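Local coordinates for periplasmic branched-chain amino acid-binding protein (Burkholderia mallei, PDB 3I09) that probably binds branched-chain amino acids or related small carboxylates in the periplasm and delivers them to an ABC transporter, at residues Tyr120-Met125 with Ser277-Ala282. Residues are numbered along the deposited sequence; the frame is centred on the assembly and turned at random.
With AAE (acetoacetic acid), chain C.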
ATOM      1  N   TYR A 120      -3.445   5.282  -4.717  1.00 10.80           N
ATOM      2  CA  TYR A 120      -2.344   5.495  -5.629  1.00 10.66           C
ATOM      3  C   TYR A 120      -1.438   4.296  -5.916  1.00 11.37           C
ATOM      4  O   TYR A 120      -0.986   4.143  -7.066  1.00 10.52           O
ATOM      5  CB  TYR A 120      -1.479   6.671  -5.178  1.00 10.56           C
ATOM      6  CG  TYR A 120      -0.594   7.271  -6.264  1.00 10.39           C
ATOM      7  CD1 TYR A 120      -1.070   8.283  -7.096  1.00  8.90           C
ATOM      8  CD2 TYR A 120       0.762   6.897  -6.384  1.00 12.77           C
ATOM      9  CE1 TYR A 120      -0.245   8.881  -8.051  1.00 12.17           C
ATOM     10  CE2 TYR A 120       1.592   7.475  -7.363  1.00 10.26           C
ATOM     11  CZ  TYR A 120       1.083   8.488  -8.174  1.00 11.90           C
ATOM     12  OH  TYR A 120       1.855   9.077  -9.150  1.00 11.42           O
ATOM     13  N   ALA A 121      -1.125   3.500  -4.894  1.00 12.22           N
ATOM     14  CA  ALA A 121      -0.019   2.521  -4.989  1.00 11.62           C
ATOM     15  C   ALA A 121      -0.402   1.064  -5.188  1.00 11.99           C
ATOM     16  O   ALA A 121       0.199   0.360  -6.016  1.00 12.13           O
ATOM     17  CB  ALA A 121       0.915   2.656  -3.793  1.00 11.25           C
ATOM     18  N   TYR A 122      -1.360   0.594  -4.415  1.00 11.01           N
ATOM     19  CA  TYR A 122      -1.789  -0.811  -4.427  1.00 11.77           C
ATOM     20  C   TYR A 122      -3.138  -0.889  -3.720  1.00 11.43           C
ATOM     21  O   TYR A 122      -3.529   0.047  -3.058  1.00 10.82           O
ATOM     22  CB  TYR A 122      -0.805  -1.740  -3.720  1.00 11.94           C
ATOM     23  CG  TYR A 122      -0.822  -1.621  -2.236  1.00 10.55           C
ATOM     24  CD1 TYR A 122      -0.342  -0.475  -1.607  1.00 10.94           C
ATOM     25  CD2 TYR A 122      -1.459  -2.575  -1.446  1.00 10.93           C
ATOM     26  CE1 TYR A 122      -0.414  -0.329  -0.202  1.00 11.21           C
ATOM     27  CE2 TYR A 122      -1.497  -2.457  -0.042  1.00 12.37           C
ATOM     28  CZ  TYR A 122      -1.008  -1.332   0.565  1.00 12.50           C
ATOM     29  OH  TYR A 122      -1.082  -1.215   1.943  1.00 12.17           O
ATOM     30  N   ASP A 123      -3.840  -1.999  -3.867  1.00 11.09           N
ATOM     31  CA  ASP A 123      -4.967  -2.285  -2.970  1.00 11.24           C
ATOM     32  C   ASP A 123      -5.109  -3.770  -2.761  1.00 11.29           C
ATOM     33  O   ASP A 123      -4.382  -4.587  -3.346  1.00 11.13           O
ATOM     34  CB  ASP A 123      -6.306  -1.620  -3.398  1.00 10.64           C
ATOM     35  CG  ASP A 123      -6.893  -2.165  -4.690  1.00 12.53           C
ATOM     36  OD1 ASP A 123      -6.714  -3.354  -4.995  1.00 12.45           O
ATOM     37  OD2 ASP A 123      -7.559  -1.350  -5.391  1.00 12.00           O
ATOM     38  N   THR A 124      -6.026  -4.130  -1.886  1.00 11.85           N
ATOM     39  CA  THR A 124      -6.209  -5.546  -1.536  1.00 12.04           C
ATOM     40  C   THR A 124      -6.763  -6.414  -2.652  1.00 12.36           C
ATOM     41  O   THR A 124      -6.518  -7.625  -2.668  1.00 12.95           O
ATOM     42  CB  THR A 124      -7.109  -5.670  -0.305  1.00 12.52           C
ATOM     43  OG1 THR A 124      -8.320  -4.943  -0.521  1.00 12.89           O
ATOM     44  CG2 THR A 124      -6.396  -5.108   0.906  1.00 12.45           C
HETATM   45  N   MSE A 125      -7.495  -5.837  -3.605  1.00 12.58           N
HETATM   46  CA  MSE A 125      -7.908  -6.610  -4.786  1.00 13.20           C
HETATM   47  C   MSE A 125      -6.679  -7.006  -5.638  1.00 12.40           C
HETATM   48  O   MSE A 125      -6.574  -8.136  -6.062  1.00 11.44           O
HETATM   49  CB  MSE A 125      -8.926  -5.806  -5.602  1.00 13.48           C
HETATM   50  CG  MSE A 125      -9.346  -6.434  -6.855  1.00 15.73           C
HETATM   51 SE   MSE A 125     -10.409  -8.048  -6.421  0.75 20.22          SE
HETATM   52  CE  MSE A 125     -12.050  -7.141  -5.981  1.00 22.91           C
ATOM     53  N   SER A 277      11.013   1.423   0.061  1.00  9.10           N
ATOM     54  CA  SER A 277       9.902   0.548  -0.261  1.00  9.36           C
ATOM     55  C   SER A 277       9.055   1.156  -1.384  1.00  8.89           C
ATOM     56  O   SER A 277       9.194   2.345  -1.736  1.00 10.56           O
ATOM     57  CB  SER A 277       8.960   0.367   0.937  1.00  9.52           C
ATOM     58  OG  SER A 277       8.177   1.552   1.191  1.00  9.84           O
ATOM     59  N   SER A 278       8.145   0.357  -1.906  1.00  9.50           N
ATOM     60  CA  SER A 278       7.199   0.834  -2.910  1.00 10.33           C
ATOM     61  C   SER A 278       6.291   2.001  -2.376  1.00 10.88           C
ATOM     62  O   SER A 278       5.872   2.861  -3.149  1.00 10.58           O
ATOM     63  CB  SER A 278       6.341  -0.325  -3.428  1.00 10.89           C
ATOM     64  OG  SER A 278       5.563  -0.898  -2.380  1.00 10.39           O
ATOM     65  N   LEU A 279       6.036   2.040  -1.065  1.00  9.26           N
ATOM     66  CA  LEU A 279       5.258   3.132  -0.485  1.00 10.29           C
ATOM     67  C   LEU A 279       6.008   4.443  -0.496  1.00  9.95           C
ATOM     68  O   LEU A 279       5.449   5.482  -0.783  1.00 10.87           O
ATOM     69  CB  LEU A 279       4.791   2.773   0.938  1.00 10.64           C
ATOM     70  CG  LEU A 279       4.054   1.463   1.106  1.00 11.29           C
ATOM     71  CD1 LEU A 279       3.626   1.321   2.553  1.00  9.81           C
ATOM     72  CD2 LEU A 279       2.828   1.339   0.158  1.00 10.02           C
ATOM     73  N   GLN A 280       7.288   4.405  -0.121  1.00 11.53           N
ATOM     74  CA  GLN A 280       8.117   5.585  -0.097  1.00 11.42           C
ATOM     75  C   GLN A 280       8.312   6.169  -1.505  1.00 11.53           C
ATOM     76  O   GLN A 280       8.185   7.387  -1.706  1.00 11.13           O
ATOM     77  CB  GLN A 280       9.434   5.261   0.632  1.00 12.14           C
ATOM     78  CG  GLN A 280       9.185   5.079   2.150  1.00 12.32           C
ATOM     79  CD  GLN A 280      10.055   4.074   2.868  1.00 12.77           C
ATOM     80  OE1 GLN A 280      10.822   3.304   2.262  1.00 11.53           O
ATOM     81  NE2 GLN A 280       9.943   4.075   4.208  1.00 10.24           N
ATOM     82  N   ALA A 281       8.533   5.291  -2.482  1.00 11.03           N
ATOM     83  CA  ALA A 281       8.511   5.674  -3.916  1.00 10.79           C
ATOM     84  C   ALA A 281       7.199   6.302  -4.354  1.00  9.61           C
ATOM     85  O   ALA A 281       7.155   7.395  -4.962  1.00 10.28           O
ATOM     86  CB  ALA A 281       8.844   4.428  -4.816  1.00 10.77           C
ATOM     87  N   ALA A 282       6.099   5.622  -4.043  1.00  9.68           N
ATOM     88  CA  ALA A 282       4.746   6.124  -4.375  1.00  9.67           C
ATOM     89  C   ALA A 282       4.415   7.465  -3.706  1.00  9.77           C
ATOM     90  O   ALA A 282       3.785   8.325  -4.330  1.00  9.85           O
ATOM     91  CB  ALA A 282       3.704   5.085  -4.020  1.00  9.58           C
TER
HETATM   92  O1  AAE C 501      -3.940  -0.931   4.779  1.00 12.11           O
HETATM   93  C2  AAE C 501      -3.278  -1.307   5.764  1.00 12.90           C
HETATM   94  O3  AAE C 501      -3.701  -1.200   6.936  1.00 10.60           O
HETATM   95  C4  AAE C 501      -1.936  -1.973   5.516  1.00 12.11           C
HETATM   96  C5  AAE C 501      -0.813  -0.973   5.549  1.00 16.14           C
HETATM   97  O8  AAE C 501      -1.036   0.261   5.532  1.00 11.84           O
HETATM   98  C9  AAE C 501       0.565  -1.556   5.437  1.00 12.93           C
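With CG of Tyr122 lodged between its backbone N and carbonyl carbon (chi1 74°) and CG of Leu279 set beside its own N (chi1 -53°), the ring and the isobutyl group cross at a slant, and CE1 of Tyr122 lies 3.7 Å from CD2 of Leu279. A branched aliphatic end suits this place, because one methyl can pack against the tyrosine carbons while leaving the phenol oxygen to polar work: Tyr122 OH hydrogen-bonds to Gly102 O. The same oxygen also touches the ligand, in van der Waals contact 3.6 Å from C5 of acetoacetic acid. Further along, two small residues let loop and helix come close, CB of Ala121 meeting CB of Ala282 at 3.7 Å. In this type I periplasmic binding protein, residues 120-123 form one of the connections between the two lobes, running from strand 117-119 to helix 124-137, with the ligand in the cleft between the lobes. Tyrosine suits position 120: ring atom CD2 of Tyr120 packs 4.2 Å from CB of Ala282, while the buried hydroxyl hydrogen-bonds with Ser285 OG and Thr289 OG1 on the same helix. That helix, 278-297, begins with a capping box: Ser277 OG accepts from Gln280 N (3.3 Å), and Ser277 N donates back to Gln280 OE1 in a nearly straight bond (2.9 Å, 173°).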